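PDB 6JWS: 7,8-dihydro-6-hydroxymethylpterin pyrophosphokinase-dihydropteroate synthase from Plasmodium falciparum, which probably catalyses two successive steps of folate biosynthesis, ATP-dependent pyrophosphorylation of 6-hydroxymethyl-7,8-dihydropterin and condensation of the product with 4-aminobenzoate to give dihydropteroate. Local coordinates for residues V19-T24 with D208-F213; N50-Y55 with N165-V170; I422-S427 with H688-T693. The protein carries 1 engineered substitution. All blocks are in the same frame, centred on the assembly; numbering follows the deposited sequence.

Interaction 1: residues V19-T24 with D208-F213; sequences VLNLGT and DIDILF. With MG (magnesium ion), chain K; ATP (adenosine-5'-triphosphate), chain J.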
loop_
_atom_site.group_PDB
_atom_site.type_symbol
_atom_site.label_atom_id
_atom_site.label_comp_id
_atom_site.label_asym_id
_atom_site.label_seq_id
_atom_site.Cartn_x
_atom_site.Cartn_y
_atom_site.Cartn_z
ATOM N N VAL B 19 -23.231 33.961 11.021
ATOM C CA VAL B 19 -22.670 32.824 10.316
ATOM C C VAL B 19 -23.329 32.762 8.943
ATOM O O VAL B 19 -24.550 32.791 8.853
ATOM C CB VAL B 19 -22.872 31.529 11.128
ATOM C CG1 VAL B 19 -22.164 30.329 10.517
ATOM C CG2 VAL B 19 -22.441 31.706 12.574
ATOM N N LEU B 20 -22.507 32.728 7.886
ATOM C CA LEU B 20 -22.985 32.756 6.514
ATOM C C LEU B 20 -22.636 31.469 5.768
ATOM O O LEU B 20 -21.647 30.801 6.083
ATOM C CB LEU B 20 -22.380 33.952 5.768
ATOM C CG LEU B 20 -22.543 35.334 6.400
ATOM C CD1 LEU B 20 -21.984 36.388 5.458
ATOM C CD2 LEU B 20 -24.007 35.637 6.722
ATOM N N ASN B 21 -23.468 31.171 4.755
ATOM C CA ASN B 21 -23.200 30.185 3.725
ATOM C C ASN B 21 -22.994 30.897 2.385
ATOM O O ASN B 21 -23.766 31.781 2.024
ATOM C CB ASN B 21 -24.297 29.121 3.644
ATOM C CG ASN B 21 -23.854 27.934 2.810
ATOM O OD1 ASN B 21 -23.140 27.064 3.295
ATOM N ND2 ASN B 21 -24.219 27.894 1.541
ATOM N N LEU B 22 -21.934 30.510 1.659
ATOM C CA LEU B 22 -21.612 31.027 0.337
ATOM C C LEU B 22 -21.600 29.842 -0.627
ATOM O O LEU B 22 -20.832 28.911 -0.426
ATOM C CB LEU B 22 -20.210 31.656 0.365
ATOM C CG LEU B 22 -20.028 33.048 0.980
ATOM C CD1 LEU B 22 -20.673 33.183 2.350
ATOM C CD2 LEU B 22 -18.548 33.387 1.076
ATOM N N GLY B 23 -22.436 29.890 -1.675
ATOM C CA GLY B 23 -22.585 28.768 -2.591
ATOM C C GLY B 23 -22.538 29.218 -4.047
ATOM O O GLY B 23 -22.943 30.326 -4.361
ATOM N N THR B 24 -21.994 28.373 -4.923
ATOM C CA THR B 24 -22.046 28.610 -6.354
ATOM C C THR B 24 -22.155 27.269 -7.066
ATOM O O THR B 24 -21.764 26.253 -6.505
ATOM C CB THR B 24 -20.843 29.416 -6.856
ATOM O OG1 THR B 24 -21.010 29.469 -8.274
ATOM C CG2 THR B 24 -19.505 28.781 -6.548
ATOM N N ASP B 208 -24.899 32.581 -4.077
ATOM C CA ASP B 208 -26.005 32.514 -3.139
ATOM C C ASP B 208 -25.401 32.648 -1.745
ATOM O O ASP B 208 -24.639 31.787 -1.331
ATOM C CB ASP B 208 -26.814 31.221 -3.340
ATOM C CG ASP B 208 -28.063 31.086 -2.472
ATOM O OD1 ASP B 208 -28.532 32.108 -1.968
ATOM O OD2 ASP B 208 -28.574 29.940 -2.310
ATOM N N ILE B 209 -25.710 33.753 -1.059
ATOM C CA ILE B 209 -25.209 34.016 0.279
ATOM C C ILE B 209 -26.377 34.016 1.263
ATOM O O ILE B 209 -27.237 34.887 1.194
ATOM C CB ILE B 209 -24.441 35.352 0.317
ATOM C CG1 ILE B 209 -23.350 35.427 -0.758
ATOM C CG2 ILE B 209 -23.905 35.615 1.717
ATOM C CD1 ILE B 209 -22.664 36.777 -0.863
ATOM N N ASP B 210 -26.360 33.062 2.205
ATOM C CA ASP B 210 -27.442 32.836 3.149
ATOM C C ASP B 210 -26.962 33.224 4.530
ATOM O O ASP B 210 -25.768 33.164 4.783
ATOM C CB ASP B 210 -27.845 31.362 3.198
ATOM C CG ASP B 210 -28.479 30.907 1.900
ATOM O OD1 ASP B 210 -29.198 31.722 1.301
ATOM O OD2 ASP B 210 -28.240 29.749 1.493
ATOM N N ILE B 211 -27.891 33.622 5.407
ATOM C CA ILE B 211 -27.519 33.842 6.791
ATOM C C ILE B 211 -27.965 32.617 7.567
ATOM O O ILE B 211 -29.141 32.292 7.546
ATOM C CB ILE B 211 -28.143 35.122 7.371
ATOM C CG1 ILE B 211 -27.902 36.339 6.472
ATOM C CG2 ILE B 211 -27.652 35.348 8.797
ATOM C CD1 ILE B 211 -28.514 37.615 7.019
ATOM N N LEU B 212 -27.024 31.928 8.212
ATOM C CA LEU B 212 -27.376 30.703 8.904
ATOM C C LEU B 212 -27.714 31.038 10.349
ATOM O O LEU B 212 -28.655 30.508 10.917
ATOM C CB LEU B 212 -26.217 29.703 8.810
ATOM C CG LEU B 212 -25.818 29.263 7.397
ATOM C CD1 LEU B 212 -24.509 28.469 7.425
ATOM C CD2 LEU B 212 -26.927 28.456 6.721
ATOM N N PHE B 213 -26.904 31.892 10.965
ATOM C CA PHE B 213 -27.140 32.250 12.345
ATOM C C PHE B 213 -26.850 33.733 12.501
ATOM O O PHE B 213 -26.079 34.304 11.735
ATOM C CB PHE B 213 -26.228 31.461 13.284
ATOM C CG PHE B 213 -26.489 29.978 13.359
ATOM C CD1 PHE B 213 -27.629 29.485 13.982
ATOM C CD2 PHE B 213 -25.577 29.068 12.827
ATOM C CE1 PHE B 213 -27.855 28.114 14.067
ATOM C CE2 PHE B 213 -25.804 27.702 12.915
ATOM C CZ PHE B 213 -26.945 27.224 13.533
HETATM MG MG MG K . -30.290 31.101 -0.631
HETATM P PG ATP J . -32.936 30.276 0.814
HETATM O O1G ATP J . -32.323 28.898 0.652
HETATM O O2G ATP J . -34.062 30.303 1.835
HETATM O O3G ATP J . -31.885 31.333 1.086
HETATM P PB ATP J . -33.526 30.079 -2.125
HETATM O O1B ATP J . -34.777 30.444 -2.848
HETATM O O2B ATP J . -33.050 28.660 -2.148
HETATM O O3B ATP J . -33.638 30.618 -0.617
HETATM P PA ATP J . -32.019 32.556 -2.544
HETATM O O1A ATP J . -30.950 32.729 -1.509
HETATM O O2A ATP J . -31.786 33.129 -3.904
HETATM O O3A ATP J . -32.341 30.993 -2.686
HETATM O "O5'" ATP J . -33.417 33.103 -1.973
HETATM C "C5'" ATP J . -33.452 33.605 -0.611
HETATM C "C4'" ATP J . -34.882 33.849 -0.206
HETATM O "O4'" ATP J . -35.131 33.280 1.107
HETATM C "C3'" ATP J . -35.280 35.325 -0.100
HETATM O "O3'" ATP J . -36.633 35.466 -0.517
HETATM C "C2'" ATP J . -35.020 35.625 1.379
HETATM O "O2'" ATP J . -35.818 36.642 1.939
HETATM C "C1'" ATP J . -35.411 34.307 2.036
HETATM N N9 ATP J . -34.687 34.053 3.283
HETATM C C8 ATP J . -35.252 33.719 4.486
HETATM N N7 ATP J . -34.360 33.547 5.433
HETATM C C5 ATP J . -33.139 33.752 4.803
HETATM C C6 ATP J . -31.813 33.691 5.271
HETATM N N6 ATP J . -31.500 33.406 6.529
HETATM N N1 ATP J . -30.820 33.954 4.383
HETATM C C2 ATP J . -31.151 34.248 3.117
HETATM N N3 ATP J . -32.363 34.328 2.568
HETATM C C4 ATP J . -33.327 34.069 3.476
HETATM O O HOH W 1 -25.920 29.984 0.175
HETATM O O HOH W 2 -29.921 28.863 -0.335
#
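V19 lays its isopropyl group beside the benzyl group of F213, the two side chains pointing the same way, with V19 CG2 3.9 Å from F213 CB and V19 CB at the ring edge. They belong to the antiparallel ladder between an inner strand, 19-24, and the outermost strand of the HPPK sheet, 208-213. A classic beta bulge interrupts it: L212 and F213 both face V19, and the single carbonyl V19 O takes two N-H groups, L212 N at 2.7 Å and F213 N at 3.3 Å. The extra residue turns L212 toward strand 19-24, where its CD1 lies 3.8 Å from N21 CB. Beyond the bulge the register is regular, with N21-D210 and G23-D208 as hydrogen-bonded pairs.

The faces differ in chemistry. L20, L22, I209 and I211 form an apolar side, closed by helices 177-190 and 30-44; L22 and I209 run alongside each other there. D208 and D210 share the other face with N21; D208 reaches the magnesium ion with both carboxylate oxygens, OD2 the longer, D210 with OD1, and the ion also holds O3G and O1A of ATP and a water. Their torsions differ: D208 CG extends anti to its own nitrogen (chi1 -176°), whereas D210 CG lies anti to its carbonyl carbon (chi1 -67°), and the two carboxylates converge from alternate residues on the same face of the strand, with I209 between them pointing to the other. Another water accepts from N21 ND2 and can donate to D208 O, bridging the strands near the metal site. The outer strand edge also reads the adenine: ATP N6 donates to I211 O, and I211 N meets ATP N1 at 3.1 Å, nearly straight at 176°.

Interaction 2: residues N50-Y55 with N165-V170; sequences NTSYLY and NLTVVV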
loop_
_atom_site.group_PDB
_atom_site.type_symbol
_atom_site.label_atom_id
_atom_site.label_comp_id
_atom_site.label_asym_id
_atom_site.label_seq_id
_atom_site.Cartn_x
_atom_site.Cartn_y
_atom_site.Cartn_z
ATOM N N ASN B 50 -13.812 33.128 11.000
ATOM C CA ASN B 50 -13.843 31.681 10.852
ATOM C C ASN B 50 -14.278 31.312 9.431
ATOM O O ASN B 50 -14.978 32.073 8.777
ATOM C CB ASN B 50 -14.629 30.987 11.976
ATOM C CG ASN B 50 -14.130 29.579 12.241
ATOM O OD1 ASN B 50 -13.451 28.975 11.401
ATOM N ND2 ASN B 50 -14.464 29.039 13.396
ATOM N N THR B 51 -13.796 30.171 8.926
ATOM C CA THR B 51 -14.201 29.630 7.644
ATOM C C THR B 51 -14.182 28.112 7.761
ATOM O O THR B 51 -13.489 27.568 8.615
ATOM C CB THR B 51 -13.263 30.033 6.494
ATOM O OG1 THR B 51 -11.886 29.874 6.862
ATOM C CG2 THR B 51 -13.491 31.437 5.964
ATOM N N SER B 52 -14.950 27.435 6.908
ATOM C CA SER B 52 -14.911 25.991 6.789
ATOM C C SER B 52 -13.992 25.665 5.615
ATOM O O SER B 52 -13.523 26.583 4.950
ATOM C CB SER B 52 -16.305 25.479 6.523
ATOM O OG SER B 52 -16.722 25.820 5.195
ATOM N N TYR B 53 -13.758 24.368 5.353
ATOM C CA TYR B 53 -13.249 23.973 4.056
ATOM C C TYR B 53 -14.239 24.384 2.966
ATOM O O TYR B 53 -15.402 24.682 3.210
ATOM C CB TYR B 53 -12.889 22.480 4.019
ATOM C CG TYR B 53 -11.656 22.173 4.832
ATOM C CD1 TYR B 53 -10.385 22.449 4.332
ATOM C CD2 TYR B 53 -11.758 21.687 6.134
ATOM C CE1 TYR B 53 -9.253 22.225 5.103
ATOM C CE2 TYR B 53 -10.639 21.469 6.922
ATOM C CZ TYR B 53 -9.377 21.738 6.399
ATOM O OH TYR B 53 -8.256 21.573 7.181
ATOM N N LEU B 54 -13.753 24.350 1.736
ATOM C CA LEU B 54 -14.577 24.370 0.549
ATOM C C LEU B 54 -15.036 22.938 0.294
ATOM O O LEU B 54 -14.282 22.006 0.562
ATOM C CB LEU B 54 -13.647 24.819 -0.577
ATOM C CG LEU B 54 -14.186 25.941 -1.435
ATOM C CD1 LEU B 54 -13.051 26.623 -2.197
ATOM C CD2 LEU B 54 -15.223 25.369 -2.401
ATOM N N TYR B 55 -16.255 22.772 -0.245
ATOM C CA TYR B 55 -16.790 21.438 -0.492
ATOM C C TYR B 55 -17.504 21.369 -1.833
ATOM O O TYR B 55 -18.230 22.282 -2.203
ATOM C CB TYR B 55 -17.754 21.015 0.612
ATOM C CG TYR B 55 -17.093 20.757 1.940
ATOM C CD1 TYR B 55 -16.554 19.511 2.244
ATOM C CD2 TYR B 55 -16.980 21.768 2.884
ATOM C CE1 TYR B 55 -15.951 19.276 3.471
ATOM C CE2 TYR B 55 -16.396 21.543 4.113
ATOM C CZ TYR B 55 -15.874 20.295 4.403
ATOM O OH TYR B 55 -15.275 20.092 5.615
ATOM N N ASN B 165 -19.444 25.132 -1.826
ATOM C CA ASN B 165 -20.009 25.653 -0.599
ATOM C C ASN B 165 -18.896 25.993 0.381
ATOM O O ASN B 165 -17.927 25.258 0.502
ATOM C CB ASN B 165 -20.844 24.564 0.079
ATOM C CG ASN B 165 -22.212 25.053 0.479
ATOM O OD1 ASN B 165 -23.031 25.380 -0.386
ATOM N ND2 ASN B 165 -22.467 25.092 1.782
ATOM N N LEU B 166 -19.129 27.032 1.171
ATOM C CA LEU B 166 -18.207 27.435 2.210
ATOM C C LEU B 166 -19.000 28.238 3.233
ATOM O O LEU B 166 -19.813 29.064 2.837
ATOM C CB LEU B 166 -17.126 28.287 1.524
ATOM C CG LEU B 166 -16.300 29.192 2.427
ATOM C CD1 LEU B 166 -15.356 28.342 3.241
ATOM C CD2 LEU B 166 -15.508 30.165 1.584
ATOM N N THR B 167 -18.761 27.994 4.524
ATOM C CA THR B 167 -19.290 28.859 5.569
ATOM C C THR B 167 -18.213 29.821 6.080
ATOM O O THR B 167 -17.018 29.588 5.875
ATOM C CB THR B 167 -19.998 28.065 6.678
ATOM O OG1 THR B 167 -19.104 27.140 7.308
ATOM C CG2 THR B 167 -21.288 27.400 6.213
ATOM N N VAL B 168 -18.667 30.922 6.708
ATOM C CA VAL B 168 -17.828 31.939 7.320
ATOM C C VAL B 168 -18.527 32.452 8.576
ATOM O O VAL B 168 -19.749 32.545 8.608
ATOM C CB VAL B 168 -17.460 33.109 6.379
ATOM C CG1 VAL B 168 -17.113 32.656 4.975
ATOM C CG2 VAL B 168 -18.519 34.197 6.345
ATOM N N VAL B 169 -17.738 32.752 9.617
ATOM C CA VAL B 169 -18.230 33.520 10.748
ATOM C C VAL B 169 -17.730 34.958 10.600
ATOM O O VAL B 169 -16.547 35.190 10.321
ATOM C CB VAL B 169 -17.801 32.903 12.091
ATOM C CG1 VAL B 169 -18.265 33.742 13.268
ATOM C CG2 VAL B 169 -18.244 31.448 12.255
ATOM N N VAL B 170 -18.656 35.916 10.761
ATOM C CA VAL B 170 -18.401 37.344 10.635
ATOM C C VAL B 170 -18.704 38.027 11.968
ATOM O O VAL B 170 -19.758 37.816 12.575
ATOM C CB VAL B 170 -19.220 37.955 9.478
ATOM C CG1 VAL B 170 -18.868 39.411 9.237
ATOM C CG2 VAL B 170 -18.997 37.194 8.187
#
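S52 and T167 meet through both backbone and side chain. Backbone bonding joins strands 46-57 and 163-172, neighbours in the antiparallel HPPK sheet, as two ladders one residue out of register. At one end V169 N donates to N50 O at 3.0 Å, and the return bond from N50 N is weak. At the other, Y55 and N165 form a hydrogen-bonded pair, in which Y55 N is 3.1 Å from N165 O.

Side-chain bonding fills the interruption. S52 N still reaches T167 O, but T167 N is met by a hydroxyl, S52 OG, at 3.1 Å and 168°. A chi1 of 71° holds OG between the backbone N and carbonyl carbon of S52, from where it also donates to Y53 O at 2.6 Å. One hydroxyl thus accepts from strand 163-172 and donates to its own chain.

Apolar contacts are slight. T51 CG2 and V168 CG1 approach at 3.9 Å, their side chains crossing at a slant, while N50 CB rests against V169 CG2. L166 turns CD1 over the irregular loop, close to S52 O. Helix 30-44 packs on L54, L166 and V168, and helix 327-336 on S52, Y55 and T167.

The polar ends of other side chains lead elsewhere: N50 ND2 to Y110, and Y55 OH to D335 and R374. The backbone carbonyl of T51 accepts from R569. The chemistry therefore implies that a serine hydroxyl stands in for a backbone acceptor where the ladder breaks, satisfying a buried N-H while the strand shifts its register by one residue.

Interaction 3: residues I422-S427 with H688-T693; sequences INEGAS and HDVLET. With MG (magnesium ion), chain O.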
loop_
_atom_site.group_PDB
_atom_site.type_symbol
_atom_site.label_atom_id
_atom_site.label_comp_id
_atom_site.label_asym_id
_atom_site.label_seq_id
_atom_site.Cartn_x
_atom_site.Cartn_y
_atom_site.Cartn_z
ATOM N N ILE B 422 9.912 21.514 -13.788
ATOM C CA ILE B 422 8.594 21.591 -14.401
ATOM C C ILE B 422 8.454 20.466 -15.437
ATOM O O ILE B 422 7.485 19.709 -15.408
ATOM C CB ILE B 422 8.361 22.982 -15.020
ATOM C CG1 ILE B 422 8.407 24.086 -13.962
ATOM C CG2 ILE B 422 7.059 23.024 -15.799
ATOM C CD1 ILE B 422 8.562 25.473 -14.559
ATOM N N ASN B 423 9.458 20.339 -16.318
ATOM C CA ASN B 423 9.466 19.319 -17.355
ATOM C C ASN B 423 9.523 17.920 -16.737
ATOM O O ASN B 423 9.044 16.966 -17.337
ATOM C CB ASN B 423 10.561 19.569 -18.399
ATOM C CG ASN B 423 10.315 20.822 -19.223
ATOM O OD1 ASN B 423 9.168 21.182 -19.510
ATOM N ND2 ASN B 423 11.390 21.498 -19.607
ATOM N N GLU B 424 10.086 17.802 -15.529
ATOM C CA GLU B 424 10.194 16.500 -14.893
ATOM C C GLU B 424 8.886 16.107 -14.199
ATOM O O GLU B 424 8.727 14.948 -13.819
ATOM C CB GLU B 424 11.431 16.419 -13.995
ATOM C CG GLU B 424 12.736 16.111 -14.724
ATOM C CD GLU B 424 13.955 16.233 -13.807
ATOM O OE1 GLU B 424 13.768 16.399 -12.580
ATOM O OE2 GLU B 424 15.104 16.141 -14.301
ATOM N N GLY B 425 7.958 17.058 -14.050
ATOM C CA GLY B 425 6.602 16.786 -13.585
ATOM C C GLY B 425 6.260 17.385 -12.211
ATOM O O GLY B 425 5.257 17.011 -11.606
ATOM N N ALA B 426 7.075 18.312 -11.698
ATOM C CA ALA B 426 6.713 19.034 -10.485
ATOM C C ALA B 426 5.503 19.938 -10.729
ATOM O O ALA B 426 5.451 20.662 -11.718
ATOM C CB ALA B 426 7.895 19.841 -10.021
ATOM N N SER B 427 4.550 19.934 -9.790
ATOM C CA SER B 427 3.398 20.824 -9.825
ATOM C C SER B 427 3.715 22.139 -9.101
ATOM O O SER B 427 3.069 23.172 -9.326
ATOM C CB SER B 427 2.210 20.161 -9.141
ATOM O OG SER B 427 1.963 18.888 -9.692
ATOM N N HIS B 688 13.909 16.625 -3.896
ATOM C CA HIS B 688 14.977 17.059 -4.791
ATOM C C HIS B 688 14.919 16.319 -6.133
ATOM O O HIS B 688 15.378 16.836 -7.146
ATOM C CB HIS B 688 16.356 16.779 -4.189
ATOM C CG HIS B 688 16.613 17.472 -2.898
ATOM N ND1 HIS B 688 16.273 16.900 -1.678
ATOM C CD2 HIS B 688 17.196 18.664 -2.624
ATOM C CE1 HIS B 688 16.644 17.710 -0.703
ATOM N NE2 HIS B 688 17.201 18.801 -1.257
ATOM N N ASP B 689 14.405 15.085 -6.131
ATOM C CA ASP B 689 14.548 14.177 -7.262
ATOM C C ASP B 689 13.186 14.042 -7.948
ATOM O O ASP B 689 12.432 13.117 -7.672
ATOM C CB ASP B 689 15.215 12.879 -6.802
ATOM C CG ASP B 689 16.585 13.081 -6.148
ATOM O OD1 ASP B 689 17.572 13.248 -6.898
ATOM O OD2 ASP B 689 16.679 13.064 -4.881
ATOM N N VAL B 690 12.879 14.994 -8.839
ATOM C CA VAL B 690 11.540 15.162 -9.373
ATOM C C VAL B 690 11.252 14.056 -10.398
ATOM O O VAL B 690 10.180 13.449 -10.352
ATOM C CB VAL B 690 11.329 16.571 -9.969
ATOM C CG1 VAL B 690 9.969 16.688 -10.646
ATOM C CG2 VAL B 690 11.492 17.681 -8.939
ATOM N N LEU B 691 12.213 13.791 -11.308
ATOM C CA LEU B 691 12.009 12.812 -12.364
ATOM C C LEU B 691 11.802 11.441 -11.732
ATOM O O LEU B 691 10.937 10.683 -12.154
ATOM C CB LEU B 691 13.217 12.796 -13.310
ATOM C CG LEU B 691 13.196 11.671 -14.348
ATOM C CD1 LEU B 691 13.855 12.117 -15.660
ATOM C CD2 LEU B 691 13.854 10.386 -13.799
ATOM N N GLU B 692 12.624 11.125 -10.730
ATOM C CA GLU B 692 12.553 9.831 -10.076
ATOM C C GLU B 692 11.186 9.660 -9.401
ATOM O O GLU B 692 10.530 8.636 -9.552
ATOM C CB GLU B 692 13.700 9.725 -9.072
ATOM C CG GLU B 692 15.085 9.791 -9.703
ATOM C CD GLU B 692 15.723 11.174 -9.806
ATOM O OE1 GLU B 692 15.046 12.131 -10.247
ATOM O OE2 GLU B 692 16.908 11.299 -9.420
ATOM N N THR B 693 10.746 10.687 -8.660
ATOM C CA THR B 693 9.519 10.637 -7.878
ATOM C C THR B 693 8.309 10.515 -8.808
ATOM O O THR B 693 7.398 9.722 -8.560
ATOM C CB THR B 693 9.436 11.859 -6.946
ATOM O OG1 THR B 693 10.623 11.866 -6.142
ATOM C CG2 THR B 693 8.212 11.841 -6.057
HETATM MG MG MG O . 18.308 12.937 -9.051
HETATM O O HOH W 3 15.022 16.400 -10.428
HETATM O O HOH W 4 19.244 12.298 -11.165
HETATM O O HOH W 5 16.699 13.868 -10.175
#
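E424 stretches its side chain over the first turn of helix 690-704, crossing L691 at about a right angle and V690 at a slant. Beyond CG the chain is extended, and its flank lies on the leucine stem, with E424 CG and CD each 3.6 Å from L691 CB. The carboxylate ends above the opening backbone: E424 OE1 is 3.3 Å from L691 N, but at 127° this is a weak, bent bond. A water makes the firmer link, donating to E424 OE1 at 2.5 Å and accepting from V690 N at 3.0 Å. Two N-H groups are thus engaged, one directly and one through water, and the helix start would be expected to ease the charge on E424, against the nearby carboxylate of E692, whose OE1 is 5.0 Å from E424 OE1. E424 OE1 also has R417 as a long, weak ion-pair partner.

V690 points toward the other segment. Its CG1, anti to the backbone N at chi1 174°, fits against the exit from helix 411-424, 3.8 Å from A426 CB and close to A426 N. G425 turns the chain there in a Schellman motif, with phi at 113° and G425 N bonded back to I422 O.

Beside this contact, the helix start also holds a magnesium ion, bound by D689 OD1, E692 OE2, M648 O and waters; D689 OD2 makes a salt bridge to R608. Helix 411-424 leads into strand 428-432 and helix 690-704 follows strand 684-687, which flank strand 390-396 in the parallel sheet. The outer helices after the first and last strands thus meet where the barrel closes, as in the TIM barrel of the dihydropteroate synthase family.

How the interactions relate
From the N terminus, strand 16-24 comes first, and interaction 1 closes a long loop back to it at 208-213. Inside that loop, interaction 2 joins 50-55 to 165-170, so the two contacts nest. They are neighbours in space, centres about 9 Å apart: strand 163-172 lies between strands 16-24 and 46-57, with L20 N and L22 N probably hydrogen-bonded to V168 O and L166 O. Together they assemble four strands of the HPPK sheet. Interaction 3 follows in series, 422-427 and 688-693 closing a loop of some 260 residues that holds most of the TIM barrel; its centre is about 41 Å from that of interaction 1 and about 34 Å from that of interaction 2.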